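Local coordinates for alpha-glucosidase ([Eubacterium] rectale, PDB 6PNR), which probably hydrolyses alpha-linked sulfoquinovosides, the sulfonated sugar derivatives that come from sulfolipid, as a family 31 glycoside hydrolase, at residues Q169-S174 against G480-G485; Y179-S184 against T225-R230; R263-A268 against R543-V548; R502-F507 against D537-E542. One frame throughout, in Å; residues are numbered along the deposited sequence.

Contact 1 of 4, residues Q169-S174 against G480-G485; sequences QPTFVS and GMMGCG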
loop_
_atom_site.group_PDB
_atom_site.type_symbol
_atom_site.label_atom_id
_atom_site.label_comp_id
_atom_site.label_asym_id
_atom_site.label_seq_id
_atom_site.Cartn_x
_atom_site.Cartn_y
_atom_site.Cartn_z
ATOM N N GLN A 169 6.162 17.688 -11.934
ATOM C CA GLN A 169 7.272 18.204 -12.721
ATOM C C GLN A 169 8.570 17.857 -12.011
ATOM O O GLN A 169 8.638 17.965 -10.780
ATOM C CB GLN A 169 7.174 19.726 -12.936
ATOM C CG GLN A 169 8.048 20.239 -14.073
ATOM C CD GLN A 169 7.884 21.727 -14.337
ATOM O OE1 GLN A 169 6.797 22.195 -14.683
ATOM N NE2 GLN A 169 8.971 22.484 -14.167
ATOM N N PRO A 170 9.602 17.432 -12.743
ATOM C CA PRO A 170 10.878 17.100 -12.103
ATOM C C PRO A 170 11.719 18.346 -11.846
ATOM O O PRO A 170 12.811 18.513 -12.393
ATOM C CB PRO A 170 11.514 16.153 -13.129
ATOM C CG PRO A 170 11.069 16.751 -14.457
ATOM C CD PRO A 170 9.631 17.160 -14.199
ATOM N N THR A 171 11.197 19.226 -10.989
ATOM C CA THR A 171 11.756 20.546 -10.717
ATOM C C THR A 171 11.410 20.890 -9.275
ATOM O O THR A 171 10.256 20.719 -8.868
ATOM C CB THR A 171 11.149 21.595 -11.657
ATOM O OG1 THR A 171 11.050 21.051 -12.985
ATOM C CG2 THR A 171 11.982 22.885 -11.670
ATOM N N PHE A 172 12.381 21.370 -8.503
ATOM C CA PHE A 172 12.064 21.856 -7.170
ATOM C C PHE A 172 12.870 23.116 -6.865
ATOM O O PHE A 172 13.877 23.414 -7.511
ATOM C CB PHE A 172 12.294 20.778 -6.089
ATOM C CG PHE A 172 13.748 20.469 -5.817
ATOM C CD1 PHE A 172 14.412 19.491 -6.537
ATOM C CD2 PHE A 172 14.442 21.155 -4.835
ATOM C CE1 PHE A 172 15.753 19.207 -6.290
ATOM C CE2 PHE A 172 15.769 20.876 -4.575
ATOM C CZ PHE A 172 16.427 19.900 -5.297
ATOM N N VAL A 173 12.385 23.853 -5.870
ATOM C CA VAL A 173 13.010 25.063 -5.351
ATOM C C VAL A 173 13.466 24.771 -3.931
ATOM O O VAL A 173 12.695 24.232 -3.130
ATOM C CB VAL A 173 12.023 26.242 -5.355
ATOM C CG1 VAL A 173 12.643 27.489 -4.688
ATOM C CG2 VAL A 173 11.572 26.550 -6.768
ATOM N N SER A 174 14.702 25.145 -3.611
ATOM C CA SER A 174 15.273 24.934 -2.290
ATOM C C SER A 174 15.358 26.244 -1.515
ATOM O O SER A 174 15.456 27.328 -2.096
ATOM C CB SER A 174 16.674 24.319 -2.391
ATOM O OG SER A 174 17.396 24.494 -1.179
ATOM N N GLY A 480 2.622 27.816 -8.539
ATOM C CA GLY A 480 3.204 29.134 -8.709
ATOM C C GLY A 480 4.707 29.124 -8.535
ATOM O O GLY A 480 5.424 29.832 -9.247
ATOM N N MET A 481 5.208 28.316 -7.594
ATOM C CA MET A 481 6.650 28.189 -7.431
ATOM C C MET A 481 7.299 27.531 -8.647
ATOM O O MET A 481 8.512 27.671 -8.839
ATOM C CB MET A 481 6.975 27.406 -6.151
ATOM C CG MET A 481 6.636 28.147 -4.852
ATOM S SD MET A 481 7.478 29.765 -4.723
ATOM C CE MET A 481 9.190 29.250 -4.769
ATOM N N MET A 482 6.520 26.840 -9.478
ATOM C CA MET A 482 7.011 26.280 -10.729
ATOM C C MET A 482 6.886 27.238 -11.905
ATOM O O MET A 482 7.248 26.859 -13.022
ATOM C CB MET A 482 6.263 24.984 -11.059
ATOM C CG MET A 482 6.363 23.939 -9.975
ATOM S SD MET A 482 7.969 23.099 -9.967
ATOM C CE MET A 482 8.975 24.156 -8.903
ATOM N N GLY A 483 6.384 28.456 -11.692
ATOM C CA GLY A 483 6.230 29.404 -12.780
ATOM C C GLY A 483 4.885 29.393 -13.480
ATOM O O GLY A 483 4.723 30.096 -14.487
ATOM N N CYS A 484 3.915 28.603 -12.999
ATOM C CA CYS A 484 2.537 28.671 -13.488
ATOM C C CYS A 484 1.783 29.572 -12.516
ATOM O O CYS A 484 1.277 29.120 -11.483
ATOM C CB CYS A 484 1.914 27.280 -13.598
ATOM S SG CYS A 484 2.591 26.322 -14.972
ATOM N N GLY A 485 1.722 30.863 -12.855
ATOM C CA GLY A 485 1.243 31.908 -11.972
ATOM C C GLY A 485 -0.223 32.238 -12.053
ATOM O O GLY A 485 -0.698 33.080 -11.278
#
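M482 lays its thioether against T171. SD of M482 is 3.5 Å from T171 O and 3.9 Å from T171 CB, so sulfur meets both backbone and side chain. The M482 chain bends at chi2 (-77°) and again at chi3 (88°). The bends carry M482 CE along the strand to 4.1 Å from V173 CG2.

The remaining apolar contact is between V173 and M481, whose side chains cross at about a right angle. M481 CE reaches both branches of the valine, at 3.9 Å from V173 CG1 and slightly farther from CG2. Replacing M482 by an alanine removes SD and CE, which would probably open a gap beside T171 and cost V173 CG2 a methyl neighbour.

The polar contacts run within a segment or to a third party. Q169 NE2 donates to T171 OG1 at 2.8 Å, with the acceptor close to the amide plane. Q448 NE2 bonds both Q169 OE1 and M482 O, and thus bridges the segments. Helix 469-481 ends here in a Schellman motif, with G483 at positive phi.

The contact joins a strand of the beta-sheet region to the end of a helix from the TIM-barrel region. No direct hydrogen bond links 169-174 with 480-485. The join therefore rests on sulfur and methyl contacts in a buried place, with Q448 supplying a polar tie.

Contact 2 of 4, residues Y179-S184 against T225-R230; sequences YLHVDS and TTYFGR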
loop_
_atom_site.group_PDB
_atom_site.type_symbol
_atom_site.label_atom_id
_atom_site.label_comp_id
_atom_site.label_asym_id
_atom_site.label_seq_id
_atom_site.Cartn_x
_atom_site.Cartn_y
_atom_site.Cartn_z
ATOM N N TYR A 179 16.776 26.777 -7.818
ATOM C CA TYR A 179 15.904 25.747 -8.356
ATOM C C TYR A 179 16.753 24.782 -9.163
ATOM O O TYR A 179 17.808 25.152 -9.691
ATOM C CB TYR A 179 14.760 26.319 -9.227
ATOM C CG TYR A 179 15.114 26.667 -10.660
ATOM C CD1 TYR A 179 15.020 25.721 -11.681
ATOM C CD2 TYR A 179 15.481 27.958 -11.001
ATOM C CE1 TYR A 179 15.323 26.056 -12.997
ATOM C CE2 TYR A 179 15.778 28.299 -12.307
ATOM C CZ TYR A 179 15.714 27.352 -13.295
ATOM O OH TYR A 179 16.022 27.715 -14.590
ATOM N N LEU A 180 16.292 23.540 -9.236
ATOM C CA LEU A 180 16.966 22.492 -9.980
ATOM C C LEU A 180 15.931 21.820 -10.863
ATOM O O LEU A 180 14.845 21.464 -10.390
ATOM C CB LEU A 180 17.631 21.468 -9.038
ATOM C CG LEU A 180 18.425 20.294 -9.628
ATOM C CD1 LEU A 180 19.400 19.768 -8.592
ATOM C CD2 LEU A 180 17.529 19.166 -10.100
ATOM N N HIS A 181 16.271 21.640 -12.129
ATOM C CA HIS A 181 15.403 21.005 -13.105
ATOM C C HIS A 181 16.135 19.829 -13.727
ATOM O O HIS A 181 17.307 19.955 -14.103
ATOM C CB HIS A 181 14.990 21.983 -14.211
ATOM C CG HIS A 181 14.157 21.344 -15.276
ATOM N ND1 HIS A 181 12.937 20.763 -15.004
ATOM C CD2 HIS A 181 14.380 21.160 -16.600
ATOM C CE1 HIS A 181 12.435 20.258 -16.122
ATOM N NE2 HIS A 181 13.290 20.492 -17.105
ATOM N N VAL A 182 15.453 18.690 -13.834
ATOM C CA VAL A 182 15.959 17.538 -14.568
ATOM C C VAL A 182 15.267 17.523 -15.924
ATOM O O VAL A 182 14.040 17.387 -16.001
ATOM C CB VAL A 182 15.717 16.220 -13.809
ATOM C CG1 VAL A 182 16.309 15.033 -14.587
ATOM C CG2 VAL A 182 16.303 16.286 -12.397
ATOM N N ASP A 183 16.056 17.631 -16.992
ATOM C CA ASP A 183 15.534 17.739 -18.355
ATOM C C ASP A 183 15.186 16.346 -18.867
ATOM O O ASP A 183 15.895 15.735 -19.670
ATOM C CB ASP A 183 16.547 18.438 -19.255
ATOM C CG ASP A 183 15.986 18.787 -20.631
ATOM O OD1 ASP A 183 14.817 18.453 -20.923
ATOM O OD2 ASP A 183 16.723 19.410 -21.427
ATOM N N SER A 184 14.051 15.836 -18.398
ATOM C CA SER A 184 13.604 14.508 -18.794
ATOM C C SER A 184 12.100 14.424 -18.575
ATOM O O SER A 184 11.572 15.018 -17.635
ATOM C CB SER A 184 14.313 13.419 -17.986
ATOM O OG SER A 184 13.737 12.143 -18.230
ATOM N N THR A 225 10.901 31.390 -14.916
ATOM C CA THR A 225 9.996 31.616 -16.035
ATOM C C THR A 225 10.721 32.131 -17.273
ATOM O O THR A 225 10.241 31.915 -18.392
ATOM C CB THR A 225 8.887 32.582 -15.621
ATOM O OG1 THR A 225 9.464 33.781 -15.085
ATOM C CG2 THR A 225 8.010 31.936 -14.556
ATOM N N THR A 226 11.875 32.794 -17.112
ATOM C CA THR A 226 12.722 33.028 -18.281
ATOM C C THR A 226 13.077 31.705 -18.955
ATOM O O THR A 226 13.083 31.605 -20.188
ATOM C CB THR A 226 13.991 33.795 -17.887
ATOM O OG1 THR A 226 13.637 35.126 -17.487
ATOM C CG2 THR A 226 14.967 33.874 -19.080
ATOM N N TYR A 227 13.312 30.658 -18.161
ATOM C CA TYR A 227 13.681 29.370 -18.738
ATOM C C TYR A 227 12.465 28.593 -19.238
ATOM O O TYR A 227 12.479 28.061 -20.349
ATOM C CB TYR A 227 14.452 28.525 -17.717
ATOM C CG TYR A 227 14.814 27.158 -18.253
ATOM C CD1 TYR A 227 15.687 27.023 -19.327
ATOM C CD2 TYR A 227 14.277 26.003 -17.699
ATOM C CE1 TYR A 227 16.009 25.778 -19.840
ATOM C CE2 TYR A 227 14.606 24.748 -18.202
ATOM C CZ TYR A 227 15.474 24.647 -19.272
ATOM O OH TYR A 227 15.805 23.411 -19.785
ATOM N N PHE A 228 11.413 28.484 -18.422
ATOM C CA PHE A 228 10.278 27.635 -18.789
ATOM C C PHE A 228 9.230 28.358 -19.626
ATOM O O PHE A 228 8.551 27.715 -20.438
ATOM C CB PHE A 228 9.598 27.077 -17.538
ATOM C CG PHE A 228 10.402 26.026 -16.813
ATOM C CD1 PHE A 228 10.647 24.796 -17.400
ATOM C CD2 PHE A 228 10.876 26.255 -15.532
ATOM C CE1 PHE A 228 11.367 23.815 -16.731
ATOM C CE2 PHE A 228 11.604 25.265 -14.851
ATOM C CZ PHE A 228 11.843 24.049 -15.456
ATOM N N GLY A 229 9.064 29.667 -19.427
ATOM C CA GLY A 229 8.048 30.422 -20.136
ATOM C C GLY A 229 7.187 31.280 -19.235
ATOM O O GLY A 229 7.151 31.074 -18.018
ATOM N N ARG A 230 6.501 32.263 -19.819
ATOM C CA ARG A 230 5.575 33.117 -19.089
ATOM C C ARG A 230 4.219 33.121 -19.782
ATOM O O ARG A 230 4.131 33.016 -21.008
ATOM C CB ARG A 230 6.107 34.555 -18.967
ATOM C CG ARG A 230 7.139 34.688 -17.841
ATOM C CD ARG A 230 7.927 35.963 -17.907
ATOM N NE ARG A 230 9.101 35.887 -17.038
ATOM C CZ ARG A 230 10.156 36.682 -17.154
ATOM N NH1 ARG A 230 10.174 37.607 -18.101
ATOM N NH2 ARG A 230 11.191 36.550 -16.331
#
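F228 points its ring edge at one face of H181. F228 CZ sits 3.4 Å above the H181 imidazole plane, displaced toward the rim. The motif is a helix laid on a beta-sheet: helix 217-228 packs on the large antiparallel sheet that contains strand 178-182. The ring pair is a T-shaped (edge-to-face) stack, with the H181 and F228 ring centroids 4.8 Å apart and the planes at 90°. One face of F228 is covered by its own neighbour Y227, whose CD2 lies over the ring centre. At the edge of Y227 comes H181 CD2, 3.9 Å from Y227 CE2. H181 thus touches both aromatic rings of the helix end.

Y179 and H181 both point from their strand toward the helix. Y179 crosses Y227 at about a right angle. Y179 OH comes within 3.6 Å of Y227 CB, and Y179 CE1 is 4.2 Å from F228 CE2. The Y179 ring is placed there by a chi1 of 81°, with CG between the backbone N and the carbonyl carbon. The same hydroxyl hydrogen-bonds E212 OE1 and R210 NE, so this buried polar atom is satisfied on the sheet side. R210 also makes a cation-pi contact with Y227. H181 ND1 is bonded to T171 OG1 on the adjoining strand, which should help to fix the turn of the imidazole.

G229 ends the helix with positive phi. Just beyond it R230 folds back, and R230 NE donates in the guanidinium plane to T225 OG1 at 2.9 Å, with an angle of 168°.

Contact 3 of 4, residues R263-A268 against R543-V548; sequences RNIKVA and RLARLV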
loop_
_atom_site.group_PDB
_atom_site.type_symbol
_atom_site.label_atom_id
_atom_site.label_comp_id
_atom_site.label_asym_id
_atom_site.label_seq_id
_atom_site.Cartn_x
_atom_site.Cartn_y
_atom_site.Cartn_z
ATOM N N ARG A 263 -30.953 37.722 -11.076
ATOM C CA ARG A 263 -30.587 37.810 -9.672
ATOM C C ARG A 263 -29.424 38.770 -9.434
ATOM O O ARG A 263 -28.841 38.756 -8.346
ATOM C CB ARG A 263 -30.248 36.411 -9.128
ATOM C CG ARG A 263 -31.418 35.707 -8.423
ATOM C CD ARG A 263 -32.670 35.636 -9.282
ATOM N NE ARG A 263 -33.578 34.591 -8.796
ATOM C CZ ARG A 263 -34.558 34.062 -9.515
ATOM N NH1 ARG A 263 -34.775 34.480 -10.764
ATOM N NH2 ARG A 263 -35.315 33.113 -8.992
ATOM N N ASN A 264 -29.066 39.581 -10.429
ATOM C CA ASN A 264 -28.053 40.636 -10.285
ATOM C C ASN A 264 -26.657 40.082 -10.015
ATOM O O ASN A 264 -25.819 40.750 -9.398
ATOM C CB ASN A 264 -28.443 41.633 -9.190
ATOM C CG ASN A 264 -29.800 42.245 -9.431
ATOM O OD1 ASN A 264 -30.161 42.556 -10.575
ATOM N ND2 ASN A 264 -30.581 42.388 -8.363
ATOM N N ILE A 265 -26.388 38.861 -10.460
ATOM C CA ILE A 265 -25.032 38.329 -10.471
ATOM C C ILE A 265 -24.384 38.751 -11.781
ATOM O O ILE A 265 -24.921 38.483 -12.862
ATOM C CB ILE A 265 -25.032 36.800 -10.318
ATOM C CG1 ILE A 265 -25.688 36.384 -8.995
ATOM C CG2 ILE A 265 -23.611 36.262 -10.425
ATOM C CD1 ILE A 265 -26.117 34.920 -8.980
ATOM N N LYS A 266 -23.235 39.423 -11.691
ATOM C CA LYS A 266 -22.505 39.819 -12.889
ATOM C C LYS A 266 -21.891 38.604 -13.567
ATOM O O LYS A 266 -21.219 37.791 -12.918
ATOM C CB LYS A 266 -21.413 40.829 -12.535
ATOM C CG LYS A 266 -21.945 42.200 -12.168
ATOM C CD LYS A 266 -20.899 42.972 -11.372
ATOM C CE LYS A 266 -21.237 44.451 -11.318
ATOM N NZ LYS A 266 -20.123 45.247 -10.730
ATOM N N VAL A 267 -22.090 38.489 -14.877
ATOM C CA VAL A 267 -21.646 37.317 -15.627
ATOM C C VAL A 267 -20.646 37.771 -16.680
ATOM O O VAL A 267 -20.963 38.631 -17.507
ATOM C CB VAL A 267 -22.827 36.572 -16.269
ATOM C CG1 VAL A 267 -22.344 35.402 -17.115
ATOM C CG2 VAL A 267 -23.793 36.088 -15.175
ATOM N N ALA A 268 -19.435 37.202 -16.635
ATOM C CA ALA A 268 -18.446 37.404 -17.687
ATOM C C ALA A 268 -18.676 36.451 -18.851
ATOM O O ALA A 268 -18.473 36.825 -20.012
ATOM C CB ALA A 268 -17.028 37.210 -17.129
ATOM N N ARG A 543 -26.114 36.017 -2.092
ATOM C CA ARG A 543 -24.753 36.027 -1.561
ATOM C C ARG A 543 -23.717 36.026 -2.678
ATOM O O ARG A 543 -22.714 36.741 -2.605
ATOM C CB ARG A 543 -24.541 34.816 -0.648
ATOM C CG ARG A 543 -25.205 34.925 0.715
ATOM C CD ARG A 543 -25.122 33.578 1.426
ATOM N NE ARG A 543 -25.649 33.624 2.784
ATOM C CZ ARG A 543 -24.933 34.007 3.834
ATOM N NH1 ARG A 543 -23.667 34.379 3.671
ATOM N NH2 ARG A 543 -25.478 34.014 5.043
ATOM N N LEU A 544 -23.920 35.190 -3.698
ATOM C CA LEU A 544 -22.960 35.101 -4.789
ATOM C C LEU A 544 -22.861 36.431 -5.537
ATOM O O LEU A 544 -21.771 36.836 -5.963
ATOM C CB LEU A 544 -23.363 33.958 -5.727
ATOM C CG LEU A 544 -22.440 33.648 -6.902
ATOM C CD1 LEU A 544 -21.047 33.334 -6.383
ATOM C CD2 LEU A 544 -23.006 32.468 -7.677
ATOM N N ALA A 545 -23.988 37.130 -5.698
ATOM C CA ALA A 545 -23.957 38.460 -6.304
ATOM C C ALA A 545 -22.966 39.370 -5.587
ATOM O O ALA A 545 -22.182 40.082 -6.227
ATOM C CB ALA A 545 -25.357 39.080 -6.279
ATOM N N ARG A 546 -22.985 39.356 -4.253
ATOM C CA ARG A 546 -22.024 40.140 -3.486
ATOM C C ARG A 546 -20.591 39.673 -3.734
ATOM O O ARG A 546 -19.697 40.491 -3.994
ATOM C CB ARG A 546 -22.372 40.073 -2.003
ATOM C CG ARG A 546 -21.240 40.492 -1.066
ATOM C CD ARG A 546 -21.729 40.486 0.373
ATOM N NE ARG A 546 -20.691 40.823 1.330
ATOM C CZ ARG A 546 -19.750 39.987 1.747
ATOM N NH1 ARG A 546 -19.693 38.737 1.280
ATOM N NH2 ARG A 546 -18.860 40.407 2.637
ATOM N N LEU A 547 -20.351 38.355 -3.667
ATOM C CA LEU A 547 -18.993 37.845 -3.839
ATOM C C LEU A 547 -18.448 38.187 -5.221
ATOM O O LEU A 547 -17.284 38.583 -5.361
ATOM C CB LEU A 547 -18.956 36.328 -3.609
ATOM C CG LEU A 547 -19.481 35.821 -2.248
ATOM C CD1 LEU A 547 -19.480 34.298 -2.169
ATOM C CD2 LEU A 547 -18.715 36.414 -1.068
ATOM N N VAL A 548 -19.273 38.040 -6.252
ATOM C CA VAL A 548 -18.815 38.336 -7.601
ATOM C C VAL A 548 -18.592 39.837 -7.763
ATOM O O VAL A 548 -17.638 40.267 -8.421
ATOM C CB VAL A 548 -19.823 37.777 -8.619
ATOM C CG1 VAL A 548 -19.548 38.309 -10.009
ATOM C CG2 VAL A 548 -19.787 36.229 -8.599
HETATM O O HOH W 1 -22.472 40.475 -9.031
#
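I265 sets its side chain across one flank of the helix at L544, A545 and V548. This is TIM-barrel architecture. Residues 263-266 link helix 250-262 to strand 267-271 of the parallel sheet, and helix 538-568 packs against that link.

I265 CG1 lies 3.8 Å from A545 CB, over the small residue. The same branch carries CD1 on to L544, while the CG2 branch turns to V548. I265 CD1 meets L544 CD2 at 4.2 Å, the two side chains crossing at about a right angle. I265 CG2 approaches V548 CG2 at 4.2 Å. With chi1 at -60°, I265 CG1 lies beside the backbone N and CG2 beside the carbonyl carbon, which sends the CG1-CD1 branch to A545 and L544 and the CG2 methyl to V548. L242 of the preceding barrel strand touches I265, L544 and V548, so it belongs to the same apolar cluster.

The small side chain of A545 permits a close approach. I265 CA and A545 CA are only 4.3 Å apart, and A545 CB rests 3.6 Å from N264 O. V548 points toward the link, and V548 CG1 lies 3.4 Å from K266 O and also touches K266 CB. The extended K266 chain leads off from there, and NZ forms a salt bridge with D549 on the same helix. R263 likewise turns its guanidinium away, to E538.

No direct hydrogen bond joins the segments. A water does so instead: it accepts from K266 N at 3.0 Å and donates to A545 O at 2.8 Å, with a further weak bond to N264 O.

Contact 4 of 4, residues R502-F507 against D537-E542; sequences RTKELF and DEDTME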
loop_
_atom_site.group_PDB
_atom_site.type_symbol
_atom_site.label_atom_id
_atom_site.label_comp_id
_atom_site.label_asym_id
_atom_site.label_seq_id
_atom_site.Cartn_x
_atom_site.Cartn_y
_atom_site.Cartn_z
ATOM N N ARG A 502 -22.318 17.811 -2.671
ATOM C CA ARG A 502 -21.995 19.204 -2.392
ATOM C C ARG A 502 -23.091 19.860 -1.572
ATOM O O ARG A 502 -24.279 19.678 -1.849
ATOM C CB ARG A 502 -21.815 19.968 -3.709
ATOM C CG ARG A 502 -21.466 21.443 -3.544
ATOM C CD ARG A 502 -21.604 22.168 -4.897
ATOM N NE ARG A 502 -20.658 21.653 -5.890
ATOM C CZ ARG A 502 -20.913 21.594 -7.196
ATOM N NH1 ARG A 502 -22.093 21.986 -7.661
ATOM N NH2 ARG A 502 -20.003 21.136 -8.044
ATOM N N THR A 503 -22.688 20.652 -0.576
ATOM C CA THR A 503 -23.612 21.438 0.238
ATOM C C THR A 503 -23.522 22.919 -0.106
ATOM O O THR A 503 -22.548 23.385 -0.710
ATOM C CB THR A 503 -23.331 21.279 1.734
ATOM O OG1 THR A 503 -22.069 21.879 2.027
ATOM C CG2 THR A 503 -23.333 19.788 2.163
ATOM N N LYS A 504 -24.572 23.651 0.291
ATOM C CA LYS A 504 -24.601 25.102 0.138
ATOM C C LYS A 504 -23.404 25.755 0.814
ATOM O O LYS A 504 -22.740 26.625 0.230
ATOM C CB LYS A 504 -25.904 25.660 0.722
ATOM C CG LYS A 504 -25.937 27.192 0.862
ATOM C CD LYS A 504 -27.287 27.650 1.464
ATOM C CE LYS A 504 -27.297 29.142 1.768
ATOM N NZ LYS A 504 -28.694 29.666 1.968
ATOM N N GLU A 505 -23.116 25.356 2.054
ATOM C CA GLU A 505 -22.027 25.995 2.783
ATOM C C GLU A 505 -20.702 25.807 2.052
ATOM O O GLU A 505 -19.882 26.734 1.978
ATOM C CB GLU A 505 -21.943 25.428 4.206
ATOM C CG GLU A 505 -20.860 26.089 5.073
ATOM C CD GLU A 505 -20.502 25.272 6.307
ATOM O OE1 GLU A 505 -20.906 24.092 6.374
ATOM O OE2 GLU A 505 -19.798 25.802 7.195
ATOM N N LEU A 506 -20.477 24.613 1.510
ATOM C CA LEU A 506 -19.253 24.354 0.751
ATOM C C LEU A 506 -19.159 25.250 -0.476
ATOM O O LEU A 506 -18.101 25.821 -0.760
ATOM C CB LEU A 506 -19.188 22.890 0.328
ATOM C CG LEU A 506 -17.938 22.700 -0.544
ATOM C CD1 LEU A 506 -16.667 22.785 0.318
ATOM C CD2 LEU A 506 -18.009 21.445 -1.329
ATOM N N PHE A 507 -20.248 25.365 -1.237
ATOM C CA PHE A 507 -20.205 26.228 -2.407
ATOM C C PHE A 507 -19.848 27.651 -2.010
ATOM O O PHE A 507 -19.021 28.297 -2.670
ATOM C CB PHE A 507 -21.540 26.204 -3.163
ATOM C CG PHE A 507 -21.578 27.165 -4.324
ATOM C CD1 PHE A 507 -21.899 28.508 -4.127
ATOM C CD2 PHE A 507 -21.250 26.743 -5.601
ATOM C CE1 PHE A 507 -21.896 29.412 -5.187
ATOM C CE2 PHE A 507 -21.247 27.638 -6.667
ATOM C CZ PHE A 507 -21.572 28.975 -6.455
ATOM N N ASP A 537 -30.930 28.004 -4.870
ATOM C CA ASP A 537 -31.203 28.627 -3.580
ATOM C C ASP A 537 -31.145 30.139 -3.726
ATOM O O ASP A 537 -30.101 30.669 -4.114
ATOM C CB ASP A 537 -30.177 28.160 -2.543
ATOM C CG ASP A 537 -30.469 28.688 -1.148
ATOM O OD1 ASP A 537 -31.485 28.256 -0.554
ATOM O OD2 ASP A 537 -29.670 29.501 -0.633
ATOM N N GLU A 538 -32.242 30.838 -3.389
ATOM C CA GLU A 538 -32.261 32.288 -3.594
ATOM C C GLU A 538 -31.237 32.991 -2.706
ATOM O O GLU A 538 -30.559 33.918 -3.156
ATOM C CB GLU A 538 -33.662 32.857 -3.342
ATOM C CG GLU A 538 -34.710 32.421 -4.359
ATOM C CD GLU A 538 -34.358 32.819 -5.784
ATOM O OE1 GLU A 538 -33.847 33.941 -5.979
ATOM O OE2 GLU A 538 -34.601 32.017 -6.715
ATOM N N ASP A 539 -31.111 32.562 -1.442
ATOM C CA ASP A 539 -30.140 33.180 -0.542
ATOM C C ASP A 539 -28.724 33.038 -1.089
ATOM O O ASP A 539 -27.913 33.972 -0.990
ATOM C CB ASP A 539 -30.246 32.565 0.858
ATOM C CG ASP A 539 -29.237 33.153 1.844
ATOM O OD1 ASP A 539 -29.353 34.352 2.170
ATOM O OD2 ASP A 539 -28.327 32.417 2.295
ATOM N N THR A 540 -28.421 31.890 -1.696
ATOM C CA THR A 540 -27.104 31.682 -2.290
ATOM C C THR A 540 -26.873 32.618 -3.468
ATOM O O THR A 540 -25.776 33.171 -3.622
ATOM C CB THR A 540 -26.942 30.223 -2.728
ATOM O OG1 THR A 540 -27.124 29.360 -1.598
ATOM C CG2 THR A 540 -25.544 29.981 -3.289
ATOM N N MET A 541 -27.891 32.820 -4.309
ATOM C CA MET A 541 -27.710 33.715 -5.445
ATOM C C MET A 541 -27.515 35.159 -4.987
ATOM O O MET A 541 -26.725 35.906 -5.580
ATOM C CB MET A 541 -28.890 33.590 -6.408
ATOM C CG MET A 541 -28.839 32.295 -7.179
ATOM S SD MET A 541 -30.073 32.138 -8.463
ATOM C CE MET A 541 -31.463 31.625 -7.476
ATOM N N GLU A 542 -28.202 35.562 -3.919
ATOM C CA GLU A 542 -27.990 36.901 -3.380
ATOM C C GLU A 542 -26.586 37.044 -2.807
ATOM O O GLU A 542 -25.924 38.070 -3.016
ATOM C CB GLU A 542 -29.046 37.205 -2.317
ATOM C CG GLU A 542 -30.471 37.231 -2.867
ATOM C CD GLU A 542 -31.530 37.074 -1.772
ATOM O OE1 GLU A 542 -31.197 37.318 -0.587
ATOM O OE2 GLU A 542 -32.685 36.697 -2.099
#
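D537 OD2 is gripped by three donors. K504 NZ lies 2.8 Å from D537 OD2 in a salt bridge, on the syn side and 29° out of the carboxylate plane. T540 OG1 donates to D537 OD2 at 2.7 Å, and T540 N at 2.9 Å, both on the anti side. D537 is at the N-cap position of helix 538-568, and the bond from T540 N is its capping bond.

K504 NZ has a second carboxylate, D539 OD2, also at 2.8 Å, which uses its anti lone pair. D539 OD2 also pairs with R543 NE. K504 reaches both acids with a fully extended chain. It runs past T540 in the opposite direction, K504 CE 3.4 Å from T540 OG1. With an alanine here instead of K504, D537 and D539 would probably lose the cation they share, leaving D537 OD2 its T540 donors and D539 its R543.

Next to the salt bridges, T540 CG2 packs 4.0 Å from F507 CD1. A capping bond from L506 N to T503 OG1 starts the partner helix.

The contact thus ties the first turns of helices 504-514 and 538-568 in the TIM-barrel region. F532, in the loop region between them, touches K504 and T540, and F507 touches Y534.

The four contacts form two pairs. Contacts 1 and 2 are centred 8 Å apart and share one antiparallel sheet, on neighbouring strands 168-174 and 178-182. Contacts 3 and 4 are centred 12 Å apart and share helix 538-568; the E538 salt bridge to R263 and the meeting of L544 with F507 join them. Between the pairs the centres lie about 34 to 41 Å apart. Along the chain, contact 2 is nested within contact 1 and contact 4 within contact 3, while 1 and 3 cross. Contact 1 thus fastens the beta-sheet region to the TIM-barrel region, contact 2 lays helix 217-228 on the sheet, contact 3 joins barrel-region elements far apart in sequence, and contact 4 two nearby helices.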